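PnpC (Pseudomonas putida, PDB 3N9T) catalyses the intradiol ring cleavage of hydroxyquinol with a ferric iron, as a hydroxyquinol 1,2-dioxygenase. Local coordinates at residues M113-Y118 / R173-S178; V148-Q153 / H220-A225. All blocks are in the same frame, centred on the assembly; numbering follows the deposited sequence.

Interaction 1. Residues M113-Y118 / R173-S178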
ATOM      1  N   MET A 113     -23.171  25.729  -5.094  1.00 27.83           N
ATOM      2  CA  MET A 113     -23.899  25.717  -6.367  1.00 26.39           C
ATOM      3  C   MET A 113     -25.286  26.366  -6.202  1.00 24.46           C
ATOM      4  O   MET A 113     -25.776  26.459  -5.076  1.00 23.74           O
ATOM      5  CB  MET A 113     -23.955  24.297  -6.967  1.00 26.70           C
ATOM      6  CG  MET A 113     -22.510  23.797  -7.320  1.00 27.86           C
ATOM      7  SD  MET A 113     -21.841  24.774  -8.674  1.00 28.17           S
ATOM      8  CE  MET A 113     -20.258  25.274  -8.059  1.00 32.68           C
ATOM      9  N   PRO A 114     -25.909  26.781  -7.307  1.00 23.17           N
ATOM     10  CA  PRO A 114     -27.205  27.511  -7.224  1.00 22.18           C
ATOM     11  C   PRO A 114     -28.343  26.714  -6.571  1.00 21.60           C
ATOM     12  O   PRO A 114     -28.484  25.473  -6.816  1.00 18.52           O
ATOM     13  CB  PRO A 114     -27.548  27.781  -8.696  1.00 23.84           C
ATOM     14  CG  PRO A 114     -26.193  27.696  -9.451  1.00 23.73           C
ATOM     15  CD  PRO A 114     -25.483  26.555  -8.705  1.00 22.00           C
ATOM     16  N   ASP A 115     -29.116  27.396  -5.716  1.00 19.46           N
ATOM     17  CA  ASP A 115     -30.373  26.816  -5.173  1.00 20.23           C
ATOM     18  C   ASP A 115     -31.392  26.855  -6.337  1.00 19.78           C
ATOM     19  O   ASP A 115     -31.673  27.924  -6.845  1.00 19.05           O
ATOM     20  CB  ASP A 115     -30.878  27.606  -3.966  1.00 20.34           C
ATOM     21  CG  ASP A 115     -29.920  27.565  -2.838  1.00 20.65           C
ATOM     22  OD1 ASP A 115     -29.925  26.567  -2.152  1.00 24.31           O
ATOM     23  OD2 ASP A 115     -29.171  28.546  -2.650  1.00 21.42           O
ATOM     24  N   ARG A 116     -31.876  25.714  -6.809  1.00 17.07           N
ATOM     25  CA  ARG A 116     -32.738  25.735  -7.989  1.00 16.17           C
ATOM     26  C   ARG A 116     -34.168  25.448  -7.633  1.00 16.89           C
ATOM     27  O   ARG A 116     -34.424  24.665  -6.690  1.00 16.20           O
ATOM     28  CB  ARG A 116     -32.237  24.703  -9.043  1.00 16.51           C
ATOM     29  CG  ARG A 116     -30.760  24.864  -9.404  1.00 13.96           C
ATOM     30  CD  ARG A 116     -30.460  24.145 -10.779  1.00 13.67           C
ATOM     31  NE  ARG A 116     -29.041  24.350 -11.157  1.00 18.99           N
ATOM     32  CZ  ARG A 116     -28.615  25.382 -11.896  1.00 22.95           C
ATOM     33  NH1 ARG A 116     -29.472  26.339 -12.271  1.00 17.92           N
ATOM     34  NH2 ARG A 116     -27.332  25.481 -12.246  1.00 22.19           N
ATOM     35  N   GLY A 117     -35.105  26.052  -8.388  1.00 16.72           N
ATOM     36  CA  GLY A 117     -36.550  25.861  -8.179  1.00 15.69           C
ATOM     37  C   GLY A 117     -37.064  24.481  -8.613  1.00 16.49           C
ATOM     38  O   GLY A 117     -36.378  23.723  -9.325  1.00 14.94           O
ATOM     39  N   TYR A 118     -38.278  24.165  -8.210  1.00 14.69           N
ATOM     40  CA  TYR A 118     -38.891  22.859  -8.591  1.00 17.28           C
ATOM     41  C   TYR A 118     -38.972  22.710 -10.113  1.00 17.69           C
ATOM     42  O   TYR A 118     -39.560  23.544 -10.772  1.00 15.21           O
ATOM     43  CB  TYR A 118     -40.258  22.755  -8.006  1.00 17.71           C
ATOM     44  CG  TYR A 118     -41.003  21.452  -8.215  1.00 17.09           C
ATOM     45  CD1 TYR A 118     -40.901  20.421  -7.292  1.00 15.18           C
ATOM     46  CD2 TYR A 118     -41.880  21.313  -9.288  1.00 16.90           C
ATOM     47  CE1 TYR A 118     -41.601  19.232  -7.462  1.00 15.53           C
ATOM     48  CE2 TYR A 118     -42.610  20.145  -9.442  1.00 19.05           C
ATOM     49  CZ  TYR A 118     -42.479  19.152  -8.548  1.00 15.45           C
ATOM     50  OH  TYR A 118     -43.194  18.048  -8.734  1.00 18.16           O
ATOM     51  N   ARG A 173     -25.118  21.101 -12.151  1.00 17.62           N
ATOM     52  CA  ARG A 173     -25.130  21.029 -10.676  1.00 17.30           C
ATOM     53  C   ARG A 173     -26.273  21.874 -10.149  1.00 17.69           C
ATOM     54  O   ARG A 173     -26.697  22.868 -10.793  1.00 16.84           O
ATOM     55  CB  ARG A 173     -23.806  21.486 -10.045  1.00 19.45           C
ATOM     56  CG  ARG A 173     -22.553  20.894 -10.649  1.00 20.61           C
ATOM     57  CD  ARG A 173     -21.281  21.557 -10.100  1.00 21.62           C
ATOM     58  NE  ARG A 173     -20.124  20.803 -10.604  1.00 22.26           N
ATOM     59  CZ  ARG A 173     -19.600  19.748  -9.993  1.00 21.10           C
ATOM     60  NH1 ARG A 173     -20.133  19.301  -8.845  1.00 18.00           N
ATOM     61  NH2 ARG A 173     -18.561  19.110 -10.551  1.00 19.82           N
ATOM     62  N   GLY A 174     -26.837  21.454  -9.024  1.00 16.37           N
ATOM     63  CA  GLY A 174     -27.853  22.296  -8.372  1.00 18.02           C
ATOM     64  C   GLY A 174     -28.231  21.810  -6.996  1.00 17.52           C
ATOM     65  O   GLY A 174     -28.086  20.621  -6.698  1.00 17.98           O
ATOM     66  N   ARG A 175     -28.845  22.703  -6.216  1.00 18.06           N
ATOM     67  CA  ARG A 175     -29.403  22.332  -4.924  1.00 17.43           C
ATOM     68  C   ARG A 175     -30.901  22.507  -5.047  1.00 16.75           C
ATOM     69  O   ARG A 175     -31.392  23.634  -5.109  1.00 15.71           O
ATOM     70  CB  ARG A 175     -28.880  23.285  -3.838  1.00 17.23           C
ATOM     71  CG  ARG A 175     -29.689  23.170  -2.586  1.00 21.00           C
ATOM     72  CD  ARG A 175     -28.915  23.749  -1.403  1.00 27.97           C
ATOM     73  NE  ARG A 175     -27.934  22.803  -0.854  1.00 30.53           N
ATOM     74  CZ  ARG A 175     -27.479  22.904   0.382  1.00 32.95           C
ATOM     75  NH1 ARG A 175     -27.936  23.899   1.132  1.00 29.35           N
ATOM     76  NH2 ARG A 175     -26.619  22.020   0.877  1.00 26.66           N
ATOM     77  N   TYR A 176     -31.616  21.402  -5.087  1.00 16.13           N
ATOM     78  CA  TYR A 176     -33.087  21.371  -5.190  1.00 16.29           C
ATOM     79  C   TYR A 176     -33.743  21.032  -3.834  1.00 16.57           C
ATOM     80  O   TYR A 176     -33.029  20.642  -2.861  1.00 14.64           O
ATOM     81  CB  TYR A 176     -33.448  20.272  -6.208  1.00 16.72           C
ATOM     82  CG  TYR A 176     -33.076  20.605  -7.647  1.00 13.29           C
ATOM     83  CD1 TYR A 176     -31.763  20.439  -8.119  1.00 15.97           C
ATOM     84  CD2 TYR A 176     -34.037  21.084  -8.526  1.00 13.66           C
ATOM     85  CE1 TYR A 176     -31.404  20.738  -9.446  1.00 12.73           C
ATOM     86  CE2 TYR A 176     -33.709  21.392  -9.869  1.00 12.02           C
ATOM     87  CZ  TYR A 176     -32.422  21.199 -10.305  1.00 15.32           C
ATOM     88  OH  TYR A 176     -32.132  21.425 -11.589  1.00 17.38           O
ATOM     89  N   ARG A 177     -35.075  21.186  -3.742  1.00 16.33           N
ATOM     90  CA  ARG A 177     -35.759  20.960  -2.471  1.00 18.52           C
ATOM     91  C   ARG A 177     -37.033  20.158  -2.654  1.00 19.54           C
ATOM     92  O   ARG A 177     -37.719  20.252  -3.719  1.00 20.23           O
ATOM     93  CB  ARG A 177     -36.039  22.323  -1.800  1.00 19.85           C
ATOM     94  CG  ARG A 177     -34.820  22.874  -1.140  1.00 20.96           C
ATOM     95  CD  ARG A 177     -35.055  24.282  -0.577  1.00 24.46           C
ATOM     96  NE  ARG A 177     -33.952  24.730   0.276  1.00 25.66           N
ATOM     97  CZ  ARG A 177     -32.767  25.156  -0.196  1.00 29.90           C
ATOM     98  NH1 ARG A 177     -32.498  25.244  -1.520  1.00 29.87           N
ATOM     99  NH2 ARG A 177     -31.839  25.535   0.654  1.00 28.06           N
ATOM    100  N   SER A 178     -37.362  19.347  -1.656  1.00 18.98           N
ATOM    101  CA  SER A 178     -38.571  18.594  -1.719  1.00 18.52           C
ATOM    102  C   SER A 178     -39.690  19.572  -1.261  1.00 22.06           C
ATOM    103  O   SER A 178     -39.457  20.460  -0.398  1.00 21.28           O
ATOM    104  CB  SER A 178     -38.420  17.364  -0.831  1.00 20.05           C
ATOM    105  OG  SER A 178     -38.423  17.725   0.572  1.00 22.13           O
TER
HETATM  106  O   HOH W   1     -29.104  26.626   0.460  1.00 21.87           O
HETATM  107  O   HOH W   2     -36.231  22.748  -5.980  1.00 13.96           O
HETATM  108  O   HOH W   3     -33.338  24.695  -3.890  1.00 25.46           O
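Arg-116 runs along the edge of strand 173-177 and ends on the carbonyl of Arg-173. Its CB sits over one face of the Tyr-176 ring, 3.8 Å from the ring centroid, a CH-pi contact. CG passes 4.0 Å from Gly-174 CA. CD lies 3.3 Å from Tyr-176 OH, which bonds to the backbone of Glu-120. The chain is extended from CG to NE (chi2 -161°, chi3 178°), which carries the guanidinium past the ring to the start of the strand. There NE and NH2 both hydrogen-bond side-on to Arg-173 O, in the guanidinium plane, NE at 2.8 Å and NH2 at 3.1 Å. NH2 also bonds to Gly-170 O, NH1 forms a salt bridge with Glu-120, and Pro-114 CB covers one guanidinium face.

The backbones are joined by a single bridge, Asp-115 with Arg-175. Arg-175 N donates to Pro-114 O, and Arg-116 N donates to Arg-175 O at 2.7 Å. At the outer end, Asp-115 OD1 takes Arg-177 NH1 at 3.0 Å in a salt bridge. The donor comes from the anti side, 33° out of the carboxylate plane. A water links this oxygen to Arg-175 NH1 and Arg-177 NH2. Arg-175 NE turns instead to Asp-150. At the other end Met-113 SD packs 3.6 Å from Arg-173 CD.

The contact fastens the loop after helix 84-91 to the edge of strand 173-177 that faces away from strand 148-152, in the beta-sheet domain. Its chemistry implies a charge-assisted hold on a neutral carbonyl and one ion pair, whose carboxylate probably offsets some of the arginines' charge.

Interaction 2. Residues V148-Q153 / H220-A225. With FE (Fe (III) ion), chain D.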
ATOM      1  N   VAL A 148     -33.036  19.054   1.231  1.00 16.92           N
ATOM      2  CA  VAL A 148     -32.201  19.677   0.256  1.00 17.55           C
ATOM      3  C   VAL A 148     -31.447  18.546  -0.526  1.00 16.80           C
ATOM      4  O   VAL A 148     -30.838  17.705   0.101  1.00 15.58           O
ATOM      5  CB  VAL A 148     -31.160  20.677   0.949  1.00 19.00           C
ATOM      6  CG1 VAL A 148     -30.230  21.115  -0.009  1.00 22.87           C
ATOM      7  CG2 VAL A 148     -31.838  21.955   1.384  1.00 22.56           C
ATOM      8  N   LEU A 149     -31.574  18.509  -1.863  1.00 14.91           N
ATOM      9  CA  LEU A 149     -30.943  17.503  -2.723  1.00 13.31           C
ATOM     10  C   LEU A 149     -29.883  18.233  -3.517  1.00 14.75           C
ATOM     11  O   LEU A 149     -30.234  19.012  -4.428  1.00 14.44           O
ATOM     12  CB  LEU A 149     -31.957  16.901  -3.730  1.00 13.29           C
ATOM     13  CG  LEU A 149     -33.135  16.177  -3.063  1.00 12.89           C
ATOM     14  CD1 LEU A 149     -34.318  17.171  -2.757  1.00 15.18           C
ATOM     15  CD2 LEU A 149     -33.625  15.054  -3.911  1.00 14.96           C
ATOM     16  N   ASP A 150     -28.604  17.994  -3.182  1.00 15.42           N
ATOM     17  CA  ASP A 150     -27.485  18.544  -3.982  1.00 16.06           C
ATOM     18  C   ASP A 150     -27.206  17.520  -5.027  1.00 15.20           C
ATOM     19  O   ASP A 150     -26.944  16.346  -4.678  1.00 15.06           O
ATOM     20  CB  ASP A 150     -26.210  18.684  -3.125  1.00 16.02           C
ATOM     21  CG  ASP A 150     -26.297  19.866  -2.130  1.00 20.61           C
ATOM     22  OD1 ASP A 150     -26.647  20.969  -2.563  1.00 24.70           O
ATOM     23  OD2 ASP A 150     -26.047  19.647  -0.930  1.00 19.30           O
ATOM     24  N   VAL A 151     -27.224  17.927  -6.296  1.00 15.69           N
ATOM     25  CA  VAL A 151     -27.053  16.929  -7.383  1.00 14.81           C
ATOM     26  C   VAL A 151     -25.977  17.401  -8.323  1.00 15.54           C
ATOM     27  O   VAL A 151     -25.810  18.595  -8.512  1.00 12.95           O
ATOM     28  CB  VAL A 151     -28.362  16.674  -8.178  1.00 16.89           C
ATOM     29  CG1 VAL A 151     -29.405  16.202  -7.208  1.00 16.09           C
ATOM     30  CG2 VAL A 151     -28.879  17.985  -8.875  1.00 16.72           C
ATOM     31  N   TRP A 152     -25.271  16.449  -8.939  1.00 14.49           N
ATOM     32  CA  TRP A 152     -24.249  16.788  -9.930  1.00 14.16           C
ATOM     33  C   TRP A 152     -24.055  15.562 -10.879  1.00 15.14           C
ATOM     34  O   TRP A 152     -24.300  14.381 -10.508  1.00 13.75           O
ATOM     35  CB  TRP A 152     -22.953  17.296  -9.229  1.00 12.00           C
ATOM     36  CG  TRP A 152     -22.155  16.300  -8.386  1.00 15.78           C
ATOM     37  CD1 TRP A 152     -20.975  15.635  -8.747  1.00 18.86           C
ATOM     38  CD2 TRP A 152     -22.484  15.829  -7.042  1.00 15.55           C
ATOM     39  NE1 TRP A 152     -20.554  14.818  -7.666  1.00 19.41           N
ATOM     40  CE2 TRP A 152     -21.452  14.933  -6.631  1.00 17.98           C
ATOM     41  CE3 TRP A 152     -23.541  16.119  -6.138  1.00 15.05           C
ATOM     42  CZ2 TRP A 152     -21.484  14.246  -5.380  1.00 20.39           C
ATOM     43  CZ3 TRP A 152     -23.571  15.471  -4.906  1.00 19.23           C
ATOM     44  CH2 TRP A 152     -22.544  14.513  -4.545  1.00 19.63           C
ATOM     45  N   GLN A 153     -23.656  15.846 -12.106  1.00 16.55           N
ATOM     46  CA  GLN A 153     -23.463  14.817 -13.119  1.00 18.05           C
ATOM     47  C   GLN A 153     -22.487  15.344 -14.179  1.00 20.91           C
ATOM     48  O   GLN A 153     -22.273  16.571 -14.290  1.00 18.12           O
ATOM     49  CB  GLN A 153     -24.790  14.491 -13.801  1.00 18.44           C
ATOM     50  CG  GLN A 153     -25.435  15.581 -14.581  1.00 19.51           C
ATOM     51  CD  GLN A 153     -26.673  15.079 -15.364  1.00 20.49           C
ATOM     52  OE1 GLN A 153     -27.761  15.079 -14.825  1.00 15.88           O
ATOM     53  NE2 GLN A 153     -26.486  14.614 -16.610  1.00 13.36           N
ATOM     54  N   HIS A 220     -25.373  12.028  -9.230  1.00 15.25           N
ATOM     55  CA  HIS A 220     -24.922  12.017  -7.817  1.00 17.13           C
ATOM     56  C   HIS A 220     -25.942  12.749  -7.006  1.00 15.94           C
ATOM     57  O   HIS A 220     -26.462  13.738  -7.469  1.00 14.04           O
ATOM     58  CB  HIS A 220     -23.595  12.747  -7.635  1.00 17.15           C
ATOM     59  CG  HIS A 220     -22.401  12.047  -8.253  1.00 20.73           C
ATOM     60  ND1 HIS A 220     -21.703  11.057  -7.592  1.00 25.05           N
ATOM     61  CD2 HIS A 220     -21.789  12.199  -9.463  1.00 19.31           C
ATOM     62  CE1 HIS A 220     -20.708  10.628  -8.363  1.00 26.40           C
ATOM     63  NE2 HIS A 220     -20.740  11.297  -9.510  1.00 26.64           N
ATOM     64  N   PHE A 221     -26.326  12.199  -5.850  1.00 15.46           N
ATOM     65  CA  PHE A 221     -27.197  12.923  -4.877  1.00 15.44           C
ATOM     66  C   PHE A 221     -26.557  12.991  -3.477  1.00 16.75           C
ATOM     67  O   PHE A 221     -26.053  11.947  -2.961  1.00 15.53           O
ATOM     68  CB  PHE A 221     -28.519  12.202  -4.676  1.00 16.35           C
ATOM     69  CG  PHE A 221     -29.474  12.333  -5.822  1.00 15.54           C
ATOM     70  CD1 PHE A 221     -29.272  11.568  -6.993  1.00 14.51           C
ATOM     71  CD2 PHE A 221     -30.553  13.234  -5.759  1.00 14.93           C
ATOM     72  CE1 PHE A 221     -30.147  11.684  -8.065  1.00 12.44           C
ATOM     73  CE2 PHE A 221     -31.473  13.334  -6.845  1.00 15.51           C
ATOM     74  CZ  PHE A 221     -31.237  12.581  -8.011  1.00 13.30           C
ATOM     75  N   MET A 222     -26.634  14.180  -2.850  1.00 16.13           N
ATOM     76  CA  MET A 222     -26.472  14.302  -1.416  1.00 15.74           C
ATOM     77  C   MET A 222     -27.733  14.959  -0.871  1.00 15.01           C
ATOM     78  O   MET A 222     -28.060  16.076  -1.252  1.00 15.51           O
ATOM     79  CB  MET A 222     -25.243  15.171  -1.082  1.00 15.29           C
ATOM     80  CG  MET A 222     -25.071  15.387   0.517  1.00 19.11           C
ATOM     81  SD  MET A 222     -23.605  16.327   0.800  1.00 26.01           S
ATOM     82  CE  MET A 222     -22.581  15.198   1.577  1.00 34.33           C
ATOM     83  N   ILE A 223     -28.444  14.267   0.004  1.00 14.14           N
ATOM     84  CA  ILE A 223     -29.734  14.733   0.500  1.00 13.14           C
ATOM     85  C   ILE A 223     -29.627  14.946   2.005  1.00 15.46           C
ATOM     86  O   ILE A 223     -29.120  14.077   2.711  1.00 16.37           O
ATOM     87  CB  ILE A 223     -30.823  13.677   0.199  1.00 14.05           C
ATOM     88  CG1 ILE A 223     -30.755  13.327  -1.299  1.00 12.93           C
ATOM     89  CG2 ILE A 223     -32.247  14.170   0.575  1.00 16.43           C
ATOM     90  CD1 ILE A 223     -31.777  12.424  -1.787  1.00 15.37           C
ATOM     91  N   GLN A 224     -30.076  16.110   2.479  1.00 16.39           N
ATOM     92  CA  GLN A 224     -30.017  16.458   3.888  1.00 18.41           C
ATOM     93  C   GLN A 224     -31.370  17.016   4.304  1.00 19.97           C
ATOM     94  O   GLN A 224     -32.015  17.707   3.520  1.00 18.78           O
ATOM     95  CB  GLN A 224     -28.917  17.511   4.143  1.00 19.27           C
ATOM     96  CG  GLN A 224     -27.528  16.951   4.059  1.00 17.18           C
ATOM     97  CD  GLN A 224     -26.506  18.031   4.136  1.00 22.95           C
ATOM     98  OE1 GLN A 224     -26.211  18.698   3.155  1.00 26.14           O
ATOM     99  NE2 GLN A 224     -25.993  18.236   5.302  1.00 23.07           N
ATOM    100  N   ALA A 225     -31.785  16.695   5.530  1.00 21.68           N
ATOM    101  CA  ALA A 225     -32.943  17.320   6.147  1.00 24.39           C
ATOM    102  C   ALA A 225     -32.854  17.242   7.682  1.00 26.12           C
ATOM    103  O   ALA A 225     -32.361  16.262   8.223  1.00 24.69           O
ATOM    104  CB  ALA A 225     -34.256  16.646   5.680  1.00 22.78           C
TER
HETATM  105 FE    FE D 292     -19.738  10.531 -10.972  1.00 40.62          FE
HETATM  106  O   HOH W   4     -27.618  18.315   0.543  1.00 18.59           O
HETATM  107  O   HOH W   5     -18.178  10.536  -9.531  1.00 41.05           O
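Trp-152 lies flat against His-220, one of the iron ligands, at the tight end of two antiparallel strands. His-220 CB sits over the indole, 3.2 Å from the centroid of its six-membered ring. The imidazole continues over the five-membered ring in an offset stack, with the planes 6° apart. Trp-152 CG stands between the backbone N and the carbonyl carbon (chi1 67°), and this folds the indole over its partner on the adjacent strand. His-220 NE2 binds the iron at 1.9 Å. Tyr-160, Tyr-194 and His-218 are the other protein ligands, and a water binds at 2.1 Å.

The opposite sheet face is apolar. Val-151 CG1 lies over a face of the Phe-221 ring, 3.5 Å from Phe-221 CD2. Leu-149 CD2 meets the edge of that ring and also touches Ile-223 CD1.

Side-chain packing is looser toward Val-148 and Gln-224, both partly exposed, though the backbone bonds there are good. Here Asp-150 OD2 and Gln-224 OE1 stand 4.2 Å apart. A water lies within hydrogen-bonding distance of both Met-222 O (2.9 Å) and Asp-150 OD2, whose carboxylate is salt-bridged to Arg-175. The backbone ladder runs the whole length, to Trp-152 with His-220, where Trp-152 N to His-220 O is weak.

With an alanine in place of Trp-152, the His-220 imidazole would probably lose the stacking partner on one face and could turn more freely about its bond to the iron.

Metal bond and indole together probably help hold the imidazole's orientation, consistent with a ligand positioned by its second shell in this intradiol dioxygenase.

In the fold
Strands 148-152 and 173-177 are antiparallel neighbours in one sheet, so interactions 1 and 2 join directly. Their centres lie about 9 Å apart. Tyr-176 O is 2.8 Å from Leu-149 N, a probable hydrogen bond. Arg-175 NE meets Asp-150 OD1 at 2.8 Å in a salt bridge. The order across the sheet is therefore loop 113-118, strand 173-177, strand 148-152, then the strand that carries His-220. Interaction 2 holds an iron ligand, whereas the Arg-173 side chain of interaction 1 stays about 9 Å from the iron. It still borders the site: Arg-173 NH1 packs 3.5 Å from Trp-152 CB, and its side chain is about 3 Å from that of Tyr-160.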